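Local atomic coordinates of prolyl endopeptidase (Myxococcus xanthus, PDB entry 2BKL), a protein that probably cleaves oligopeptides on the carboxyl side of proline and, to some extent, alanine, as a serine peptidase of the S9A family. Residues Val35-Met39 with Arg625-Ala629; Met562-His566 with Tyr578-Glu582; Phe568-Trp574 with Asp617-Met622. All coordinates share one frame; numbering follows the deposited sequence.

Interaction 1 of 3, residues Val35-Met39 with Arg625-Ala629; sequences VQTWM and RKFVA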
loop_
_atom_site.group_PDB
_atom_site.type_symbol
_atom_site.label_atom_id
_atom_site.label_comp_id
_atom_site.label_asym_id
_atom_site.label_seq_id
_atom_site.Cartn_x
_atom_site.Cartn_y
_atom_site.Cartn_z
ATOM N N VAL A 35 -10.035 -24.405 15.592
ATOM C CA VAL A 35 -10.070 -23.130 14.870
ATOM C C VAL A 35 -9.940 -23.414 13.362
ATOM O O VAL A 35 -10.689 -22.848 12.572
ATOM C CB VAL A 35 -8.977 -22.152 15.362
ATOM C CG1 VAL A 35 -8.940 -20.891 14.492
ATOM C CG2 VAL A 35 -9.163 -21.825 16.835
ATOM N N GLN A 36 -9.037 -24.305 12.966
ATOM C CA GLN A 36 -8.948 -24.674 11.548
ATOM C C GLN A 36 -10.247 -25.255 11.020
ATOM O O GLN A 36 -10.681 -24.894 9.928
ATOM C CB GLN A 36 -7.801 -25.659 11.319
ATOM C CG GLN A 36 -6.442 -25.033 11.525
ATOM C CD GLN A 36 -6.061 -24.030 10.429
ATOM O OE1 GLN A 36 -6.417 -24.202 9.246
ATOM N NE2 GLN A 36 -5.322 -22.991 10.810
ATOM N N THR A 37 -10.899 -26.124 11.790
ATOM C CA THR A 37 -12.195 -26.661 11.380
ATOM C C THR A 37 -13.258 -25.554 11.172
ATOM O O THR A 37 -14.044 -25.567 10.199
ATOM C CB THR A 37 -12.685 -27.675 12.426
ATOM O OG1 THR A 37 -11.785 -28.795 12.432
ATOM C CG2 THR A 37 -14.014 -28.258 12.067
ATOM N N TRP A 38 -13.278 -24.603 12.099
ATOM C CA TRP A 38 -14.208 -23.473 12.044
ATOM C C TRP A 38 -13.945 -22.597 10.829
ATOM O O TRP A 38 -14.877 -22.168 10.138
ATOM C CB TRP A 38 -14.105 -22.704 13.359
ATOM C CG TRP A 38 -14.977 -21.534 13.531
ATOM C CD1 TRP A 38 -16.190 -21.526 14.139
ATOM C CD2 TRP A 38 -14.710 -20.178 13.135
ATOM N NE1 TRP A 38 -16.712 -20.252 14.157
ATOM C CE2 TRP A 38 -15.814 -19.400 13.556
ATOM C CE3 TRP A 38 -13.636 -19.537 12.478
ATOM C CZ2 TRP A 38 -15.871 -18.022 13.356
ATOM C CZ3 TRP A 38 -13.706 -18.173 12.265
ATOM C CH2 TRP A 38 -14.807 -17.435 12.693
ATOM N N MET A 39 -12.673 -22.337 10.567
ATOM C CA MET A 39 -12.266 -21.574 9.390
ATOM C C MET A 39 -12.762 -22.225 8.101
ATOM O O MET A 39 -13.342 -21.575 7.235
ATOM C CB MET A 39 -10.756 -21.426 9.359
ATOM C CG MET A 39 -10.236 -20.482 10.427
ATOM S SD MET A 39 -8.493 -20.656 10.776
ATOM C CE MET A 39 -7.778 -20.372 9.241
ATOM N N ARG A 625 -11.645 -13.176 12.006
ATOM C CA ARG A 625 -12.374 -14.285 12.622
ATOM C C ARG A 625 -13.178 -13.828 13.828
ATOM O O ARG A 625 -14.367 -14.142 13.957
ATOM C CB ARG A 625 -11.424 -15.396 13.068
ATOM C CG ARG A 625 -10.599 -16.054 11.982
ATOM C CD ARG A 625 -9.975 -17.417 12.378
ATOM N NE ARG A 625 -8.857 -17.294 13.309
ATOM C CZ ARG A 625 -7.573 -17.160 12.994
ATOM N NH1 ARG A 625 -7.184 -17.079 11.741
ATOM N NH2 ARG A 625 -6.648 -17.102 13.958
ATOM N N LYS A 626 -12.540 -13.123 14.739
ATOM C CA LYS A 626 -13.236 -12.670 15.944
ATOM C C LYS A 626 -14.394 -11.713 15.604
ATOM O O LYS A 626 -15.472 -11.785 16.222
ATOM C CB LYS A 626 -12.283 -12.025 16.928
ATOM C CG LYS A 626 -11.224 -12.975 17.505
ATOM C CD LYS A 626 -10.741 -12.568 18.883
ATOM C CE LYS A 626 -10.134 -11.198 18.930
ATOM N NZ LYS A 626 -9.520 -10.905 20.278
ATOM N N PHE A 627 -14.170 -10.800 14.656
ATOM C CA PHE A 627 -15.196 -9.832 14.320
ATOM C C PHE A 627 -16.375 -10.508 13.654
ATOM O O PHE A 627 -17.508 -10.197 13.996
ATOM C CB PHE A 627 -14.615 -8.716 13.450
ATOM C CG PHE A 627 -15.541 -7.551 13.235
ATOM C CD1 PHE A 627 -15.738 -6.624 14.242
ATOM C CD2 PHE A 627 -16.224 -7.382 12.023
ATOM C CE1 PHE A 627 -16.527 -5.511 14.035
ATOM C CE2 PHE A 627 -17.050 -6.287 11.823
ATOM C CZ PHE A 627 -17.217 -5.371 12.826
ATOM N N VAL A 628 -16.135 -11.418 12.707
ATOM C CA VAL A 628 -17.258 -12.104 12.034
ATOM C C VAL A 628 -18.073 -12.903 13.039
ATOM O O VAL A 628 -19.308 -12.918 12.984
ATOM C CB VAL A 628 -16.840 -12.948 10.816
ATOM C CG1 VAL A 628 -16.380 -14.311 11.176
ATOM C CG2 VAL A 628 -18.026 -13.055 9.832
ATOM N N ALA A 629 -17.404 -13.550 13.991
ATOM C CA ALA A 629 -18.108 -14.263 15.038
ATOM C C ALA A 629 -18.999 -13.349 15.860
ATOM O O ALA A 629 -20.157 -13.661 16.115
ATOM C CB ALA A 629 -17.130 -14.959 15.945
#
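Trp38 and Arg625 carry this helix-to-helix contact, the indole reaching across while the arginine extends toward helix 33-51. With CG of Trp38 anti to the backbone N (chi1 -179°), the six-membered end of the indole is the leading part: CZ3 lies 3.7 Å from Arg625 CB, and CH2 is 3.6 Å from Arg625 O. The same CH2 meets Val628 CG1 at 3.8 Å. Trp38 CZ2 comes to 4.2 Å from Ala629 CB, so the ring fits against one turn of helix 622-632. The contact joins the N-terminal helix 33-51 to a helix of the alpha/beta-hydrolase domain, as in other prolyl oligopeptidases, whose N-terminal segment packs on the catalytic domain. The axes of the two short segments stay 12.7 Å apart at their closest and cross at 62°, leaving the gap to be bridged by long side chains. Arg625 does this from the other side. Its chain bends at chi3 and its CD meets Met39 CG at 3.6 Å, while its guanidinium stands nearly perpendicular to the indole. Met39 SD lies 3.9 Å from Arg625 NH1 and Val35 CG1 is 3.8 Å from Arg625 NE. The polar ends are satisfied beyond the two helices: NE1 of Trp38 bonds to the hydroxyl of Thr6, and NE of Arg625 to Leu27 O. A leucine in place of this arginine would probably open a gap beside Val35 and Met39 and leave Leu27 O without its NE donor.

Interaction 2 of 3, residues Met562-His566 with Tyr578-Glu582; sequences MVRYH and YGTAE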
loop_
_atom_site.group_PDB
_atom_site.type_symbol
_atom_site.label_atom_id
_atom_site.label_comp_id
_atom_site.label_asym_id
_atom_site.label_seq_id
_atom_site.Cartn_x
_atom_site.Cartn_y
_atom_site.Cartn_z
ATOM N N MET A 562 -8.351 -3.604 18.419
ATOM C CA MET A 562 -7.290 -2.604 18.543
ATOM C C MET A 562 -6.689 -2.577 19.941
ATOM O O MET A 562 -5.726 -1.887 20.181
ATOM C CB MET A 562 -7.793 -1.224 18.126
ATOM C CG MET A 562 -8.223 -1.202 16.681
ATOM S SD MET A 562 -6.901 -1.599 15.509
ATOM C CE MET A 562 -5.785 -0.299 15.767
ATOM N N VAL A 563 -7.266 -3.341 20.867
ATOM C CA VAL A 563 -6.690 -3.519 22.190
ATOM C C VAL A 563 -5.556 -4.540 22.143
ATOM O O VAL A 563 -4.640 -4.490 22.961
ATOM C CB VAL A 563 -7.796 -3.919 23.195
ATOM C CG1 VAL A 563 -7.217 -4.235 24.565
ATOM C CG2 VAL A 563 -8.844 -2.809 23.285
ATOM N N ARG A 564 -5.614 -5.475 21.195
ATOM C CA ARG A 564 -4.631 -6.554 21.119
ATOM C C ARG A 564 -3.807 -6.596 19.815
ATOM O O ARG A 564 -2.956 -7.448 19.643
ATOM C CB ARG A 564 -5.295 -7.909 21.321
ATOM C CG ARG A 564 -5.882 -8.083 22.693
ATOM C CD ARG A 564 -6.611 -9.374 22.936
ATOM N NE ARG A 564 -5.825 -10.581 22.736
ATOM C CZ ARG A 564 -4.930 -11.071 23.611
ATOM N NH1 ARG A 564 -4.609 -10.401 24.718
ATOM N NH2 ARG A 564 -4.339 -12.234 23.337
ATOM N N TYR A 565 -4.024 -5.665 18.897
ATOM C CA TYR A 565 -3.375 -5.776 17.574
ATOM C C TYR A 565 -1.837 -5.826 17.645
ATOM O O TYR A 565 -1.211 -6.446 16.799
ATOM C CB TYR A 565 -3.835 -4.655 16.627
ATOM C CG TYR A 565 -3.016 -3.401 16.782
ATOM C CD1 TYR A 565 -3.315 -2.454 17.760
ATOM C CD2 TYR A 565 -1.860 -3.195 16.015
ATOM C CE1 TYR A 565 -2.520 -1.315 17.941
ATOM C CE2 TYR A 565 -1.050 -2.052 16.207
ATOM C CZ TYR A 565 -1.376 -1.138 17.153
ATOM O OH TYR A 565 -0.564 -0.060 17.331
ATOM N N HIS A 566 -1.265 -5.143 18.624
ATOM C CA HIS A 566 0.186 -5.012 18.719
ATOM C C HIS A 566 0.885 -6.350 19.072
ATOM O O HIS A 566 2.096 -6.462 18.942
ATOM C CB HIS A 566 0.549 -3.951 19.751
ATOM C CG HIS A 566 0.023 -4.263 21.115
ATOM N ND1 HIS A 566 -1.308 -4.121 21.443
ATOM C CD2 HIS A 566 0.628 -4.792 22.206
ATOM C CE1 HIS A 566 -1.494 -4.532 22.685
ATOM N NE2 HIS A 566 -0.335 -4.951 23.170
ATOM N N TYR A 578 -1.037 4.276 15.701
ATOM C CA TYR A 578 -2.253 4.016 16.455
ATOM C C TYR A 578 -2.108 4.188 17.971
ATOM O O TYR A 578 -3.084 4.442 18.657
ATOM C CB TYR A 578 -2.680 2.584 16.247
ATOM C CG TYR A 578 -3.094 2.173 14.862
ATOM C CD1 TYR A 578 -4.076 2.865 14.164
ATOM C CD2 TYR A 578 -2.543 1.045 14.254
ATOM C CE1 TYR A 578 -4.481 2.459 12.907
ATOM C CE2 TYR A 578 -2.959 0.608 12.991
ATOM C CZ TYR A 578 -3.941 1.320 12.316
ATOM O OH TYR A 578 -4.334 0.876 11.077
ATOM N N GLY A 579 -0.893 4.015 18.491
ATOM C CA GLY A 579 -0.629 3.882 19.927
ATOM C C GLY A 579 -0.710 2.414 20.319
ATOM O O GLY A 579 -0.970 1.531 19.483
ATOM N N THR A 580 -0.463 2.124 21.590
ATOM C CA THR A 580 -0.542 0.761 22.089
ATOM C C THR A 580 -1.358 0.710 23.368
ATOM O O THR A 580 -1.139 1.501 24.292
ATOM C CB THR A 580 0.834 0.157 22.372
ATOM O OG1 THR A 580 0.668 -1.067 23.111
ATOM C CG2 THR A 580 1.745 1.085 23.186
ATOM N N ALA A 581 -2.242 -0.274 23.453
ATOM C CA ALA A 581 -3.020 -0.457 24.653
ATOM C C ALA A 581 -2.194 -0.818 25.881
ATOM O O ALA A 581 -2.741 -0.844 26.990
ATOM C CB ALA A 581 -4.099 -1.484 24.403
ATOM N N GLU A 582 -0.906 -1.070 25.708
ATOM C CA GLU A 582 -0.004 -1.250 26.839
ATOM C C GLU A 582 0.124 0.035 27.678
ATOM O O GLU A 582 0.510 -0.022 28.850
ATOM C CB GLU A 582 1.390 -1.697 26.371
ATOM C CG GLU A 582 1.374 -3.095 25.741
ATOM C CD GLU A 582 2.564 -3.410 24.852
ATOM O OE1 GLU A 582 2.905 -2.554 23.984
ATOM O OE2 GLU A 582 3.110 -4.542 25.001
HETATM O O HOH W 1 -3.047 -1.861 21.222
#
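Val563 and Ala581 bring the two irregular segments closest, with 5.4 Å between their CA atoms, and just before this approach Gly579 takes a positive phi as the chain leaves helix 575-578. Two tyrosines fill one end of the contact. The edge of the Tyr578 ring meets the face of Tyr565 in a T-shaped pair, centroids 5.4 Å apart and planes at 79°. Met562, its chain folded at chi2 and chi3, sets CE over a face of the Tyr578 ring, 3.8 Å from the centroid and 11° off the normal, a CH-pi contact with SD farther out above the same face. Held in this way, Tyr578 bonds through OH to Asn534 and touches the bound benzyloxycarbonyl-Ala-Pro, whose pocket it lines. Tyr565 donates OH to Gly579 O (2.7 Å), with the donor tilted 21° from the carbonyl plane. At the other end CG of His566 lies between the backbone N and the carbonyl carbon, which turns the ring against Thr580, whose OG1 sits over one face, and Ala581 CB presses to 3.4 Å from Val563 O. Thr580 OG1 accepts from Glu582 N in an ST turn and donates to Glu582 OE1 at 2.8 Å, holding that carboxylate beside the imidazole, where Glu582 CD lies 3.6 Å from His566 CD2. A water donates to Met562 O and accepts from Ala581 N and, weakly, from His566 ND1. The neighbouring carboxylate may favour a protonated His566, although the salt bridge of Glu582 to Arg572 would probably temper that effect.

Interaction 3 of 3, residues Phe568-Trp574 with Asp617-Met622; sequences FGSGRTW and DRVDPM. With ZAH (N-[(benzyloxy)carbonyl]-L-alanyl-L-proline), chain C.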
loop_
_atom_site.group_PDB
_atom_site.type_symbol
_atom_site.label_atom_id
_atom_site.label_comp_id
_atom_site.label_asym_id
_atom_site.label_seq_id
_atom_site.Cartn_x
_atom_site.Cartn_y
_atom_site.Cartn_z
ATOM N N PHE A 568 0.486 -9.288 17.587
ATOM C CA PHE A 568 0.491 -10.225 16.482
ATOM C C PHE A 568 1.130 -9.660 15.229
ATOM O O PHE A 568 0.970 -8.486 14.900
ATOM C CB PHE A 568 -0.947 -10.599 16.106
ATOM C CG PHE A 568 -1.734 -11.233 17.238
ATOM C CD1 PHE A 568 -2.381 -10.472 18.203
ATOM C CD2 PHE A 568 -1.834 -12.609 17.296
ATOM C CE1 PHE A 568 -3.082 -11.073 19.232
ATOM C CE2 PHE A 568 -2.557 -13.223 18.312
ATOM C CZ PHE A 568 -3.173 -12.436 19.284
ATOM N N GLY A 569 1.779 -10.533 14.491
ATOM C CA GLY A 569 2.367 -10.188 13.219
ATOM C C GLY A 569 3.257 -8.964 13.321
ATOM O O GLY A 569 4.028 -8.850 14.245
ATOM N N SER A 570 3.092 -8.063 12.354
ATOM C CA SER A 570 3.846 -6.821 12.261
ATOM C C SER A 570 3.274 -5.668 13.106
ATOM O O SER A 570 3.647 -4.514 12.931
ATOM C CB SER A 570 3.912 -6.384 10.770
ATOM O OG SER A 570 4.587 -7.383 10.025
ATOM N N GLY A 571 2.348 -5.964 14.008
ATOM C CA GLY A 571 1.630 -4.936 14.718
ATOM C C GLY A 571 2.431 -3.872 15.422
ATOM O O GLY A 571 2.033 -2.724 15.447
ATOM N N ARG A 572 3.566 -4.211 16.040
ATOM C CA ARG A 572 4.321 -3.202 16.772
ATOM C C ARG A 572 4.836 -2.095 15.858
ATOM O O ARG A 572 5.025 -0.962 16.300
ATOM C CB ARG A 572 5.440 -3.838 17.597
ATOM C CG ARG A 572 4.890 -4.698 18.714
ATOM C CD ARG A 572 5.938 -5.148 19.692
ATOM N NE ARG A 572 5.315 -5.874 20.800
ATOM C CZ ARG A 572 4.697 -5.297 21.835
ATOM N NH1 ARG A 572 4.602 -3.991 21.950
ATOM N NH2 ARG A 572 4.118 -6.069 22.735
ATOM N N THR A 573 4.997 -2.385 14.578
ATOM C CA THR A 573 5.459 -1.359 13.660
ATOM C C THR A 573 4.439 -0.261 13.432
ATOM O O THR A 573 4.807 0.785 12.894
ATOM C CB THR A 573 5.900 -1.932 12.280
ATOM O OG1 THR A 573 4.789 -2.452 11.548
ATOM C CG2 THR A 573 6.950 -3.058 12.422
ATOM N N TRP A 574 3.174 -0.511 13.801
ATOM C CA TRP A 574 2.123 0.512 13.658
ATOM C C TRP A 574 1.833 1.249 14.947
ATOM O O TRP A 574 0.999 2.152 14.947
ATOM C CB TRP A 574 0.841 -0.082 13.065
ATOM C CG TRP A 574 1.176 -0.898 11.861
ATOM C CD1 TRP A 574 1.992 -0.541 10.847
ATOM C CD2 TRP A 574 0.709 -2.208 11.573
ATOM N NE1 TRP A 574 2.109 -1.569 9.940
ATOM C CE2 TRP A 574 1.325 -2.606 10.371
ATOM C CE3 TRP A 574 -0.160 -3.100 12.220
ATOM C CZ2 TRP A 574 1.135 -3.864 9.814
ATOM C CZ3 TRP A 574 -0.339 -4.382 11.650
ATOM C CH2 TRP A 574 0.305 -4.723 10.460
ATOM N N ASP A 617 0.890 -12.648 6.653
ATOM C CA ASP A 617 1.922 -12.553 7.691
ATOM C C ASP A 617 2.250 -11.114 8.110
ATOM O O ASP A 617 3.283 -10.834 8.727
ATOM C CB ASP A 617 3.221 -13.310 7.288
ATOM C CG ASP A 617 3.867 -12.788 6.012
ATOM O OD1 ASP A 617 3.253 -11.967 5.303
ATOM O OD2 ASP A 617 5.032 -13.194 5.677
ATOM N N ARG A 618 1.358 -10.209 7.790
ATOM C CA ARG A 618 1.482 -8.809 8.184
ATOM C C ARG A 618 0.384 -8.465 9.180
ATOM O O ARG A 618 0.671 -8.140 10.336
ATOM C CB ARG A 618 1.425 -7.910 6.958
ATOM C CG ARG A 618 1.861 -6.482 7.263
ATOM C CD ARG A 618 1.794 -5.468 6.114
ATOM N NE ARG A 618 2.489 -5.938 4.919
ATOM C CZ ARG A 618 2.473 -5.307 3.744
ATOM N NH1 ARG A 618 1.876 -4.135 3.596
ATOM N NH2 ARG A 618 3.085 -5.841 2.694
ATOM N N VAL A 619 -0.867 -8.533 8.714
ATOM C CA VAL A 619 -2.050 -8.324 9.531
ATOM C C VAL A 619 -2.628 -9.659 9.922
ATOM O O VAL A 619 -3.068 -10.441 9.077
ATOM C CB VAL A 619 -3.102 -7.494 8.762
ATOM C CG1 VAL A 619 -4.441 -7.442 9.522
ATOM C CG2 VAL A 619 -2.565 -6.065 8.512
ATOM N N ASP A 620 -2.633 -9.963 11.206
ATOM C CA ASP A 620 -3.023 -11.294 11.619
ATOM C C ASP A 620 -4.468 -11.597 11.238
ATOM O O ASP A 620 -5.351 -10.770 11.485
ATOM C CB ASP A 620 -2.824 -11.448 13.120
ATOM C CG ASP A 620 -2.783 -12.873 13.542
ATOM O OD1 ASP A 620 -3.849 -13.501 13.513
ATOM O OD2 ASP A 620 -1.719 -13.438 13.885
ATOM N N PRO A 621 -4.723 -12.737 10.601
ATOM C CA PRO A 621 -6.097 -13.110 10.247
ATOM C C PRO A 621 -7.059 -13.262 11.418
ATOM O O PRO A 621 -8.243 -13.312 11.204
ATOM C CB PRO A 621 -5.908 -14.446 9.513
ATOM C CG PRO A 621 -4.478 -14.354 8.958
ATOM C CD PRO A 621 -3.741 -13.703 10.071
ATOM N N MET A 622 -6.579 -13.268 12.655
ATOM C CA MET A 622 -7.486 -13.471 13.786
ATOM C C MET A 622 -8.529 -12.334 13.891
ATOM O O MET A 622 -9.618 -12.550 14.382
ATOM C CB MET A 622 -6.726 -13.639 15.107
ATOM C CG MET A 622 -6.076 -12.387 15.664
ATOM S SD MET A 622 -7.215 -11.415 16.628
ATOM C CE MET A 622 -6.153 -10.211 17.388
HETATM C C1 ZAH C . -2.577 -2.204 6.095
HETATM O O2 ZAH C . -3.142 -0.916 6.191
HETATM C C3 ZAH C . -1.440 -2.443 7.116
HETATM C C4 ZAH C . -1.944 -2.366 8.560
HETATM C C5 ZAH C . -1.753 -0.922 9.009
HETATM C C6 ZAH C . -0.656 -0.341 8.157
HETATM N N7 ZAH C . -0.421 -1.370 7.152
HETATM C C8 ZAH C . 0.570 -1.296 6.266
HETATM O O9 ZAH C . 0.740 -2.316 5.444
HETATM C C10 ZAH C . 1.677 -0.224 6.370
HETATM C C11 ZAH C . 1.085 0.984 5.644
HETATM N N14 ZAH C . 2.885 -0.625 5.693
HETATM C C15 ZAH C . 3.691 -1.522 6.209
HETATM O O16 ZAH C . 3.485 -2.027 7.398
HETATM O O17 ZAH C . 4.841 -1.914 5.448
HETATM C C18 ZAH C . 5.583 -3.021 6.020
HETATM C C19 ZAH C . 6.613 -3.588 5.038
HETATM C C20 ZAH C . 7.696 -2.790 4.645
HETATM C C21 ZAH C . 8.635 -3.290 3.743
HETATM C C22 ZAH C . 8.503 -4.593 3.255
HETATM C C23 ZAH C . 7.439 -5.402 3.662
HETATM C C24 ZAH C . 6.492 -4.896 4.552
HETATM O O HOH W 2 -0.713 -8.179 12.700
HETATM O O HOH W 3 1.044 -13.317 14.656
HETATM O O HOH W 4 5.162 -8.990 7.527
HETATM O O HOH W 5 5.178 -10.006 10.795
#
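Phe568, Arg618 and Trp574 bury the most surface here, where a type II' beta turn, Phe568 to Gly571, meets the loop 617-622 beside the proline-binding pocket of the alpha/beta-hydrolase domain. Phe568 lies at the end away from the ligand. Its CB is 3.6 Å from Asp620 CB, and the methyl CE of Met622 packs off-centre against one ring face, 3.7 Å from Phe568 CE1, with SD farther above the face in a Met-aromatic contact. Asp620 is held in turn by its own capping bond, OD1 accepting from Met622 N, while a water bridges its OD2 to Gly569 N.

Arg618 joins the loops through its backbone: Ser570 N donates to Arg618 O on an in-plane lone pair (3.2 Å), and a water donates to both that oxygen and Phe568 O. The side chain of Arg618 leaves with CG anti to the backbone N (chi1 -167°) and runs extended before bending at chi3, which brings NH1 to O9 of the ligand, the alanyl carbonyl, at 2.8 Å and in the guanidinium plane. Its NE forms a salt bridge with Asp145 of the propeller, so one guanidinium spans both domains; C24 of the ligand's benzyl ring lies over the rim of one guanidinium face.

Trp574 floors the subsite. Arg618 CG meets the indole edge in plane, and Val619 CG2 touches Trp574 CH2. The ligand's pyrrolidine lies over one indole face, with C5 3.7 Å above the plane; Ser570 O and Thr573 OG1 back the opposite face. From the indole edge, NE1 of Trp574 donates to the carbamate carbonyl oxygen O16 of the ligand at 2.9 Å, with an N-H...O angle of 163°.

In the fold
Segments 562-566, 568-574 and 578-582 share one excursion of the chain between strand 552-556 and helix 584-593, while 617-622 comes later, after strand 607-613. The segments of interactions 2 and 3 thus alternate along the chain, with centres 11 Å apart. Glu582 OE2 binds Arg572 NH2 at 2.9 Å, tying the two directly. Both reach the bound Cbz-Ala-Pro: interaction 3 through Trp574, Arg618 and Val619, interaction 2 through Tyr578. Val619 also touches His651, a pocket residue that probably forms a catalytic triad with Ser533 and Asp616. Interaction 1 lies farther off, its centre 17 Å from that of interaction 3, yet loop 617-622 leads straight into its helix 622-632. Lys626 NZ packs 4.2 Å from Arg564 CD of interaction 2.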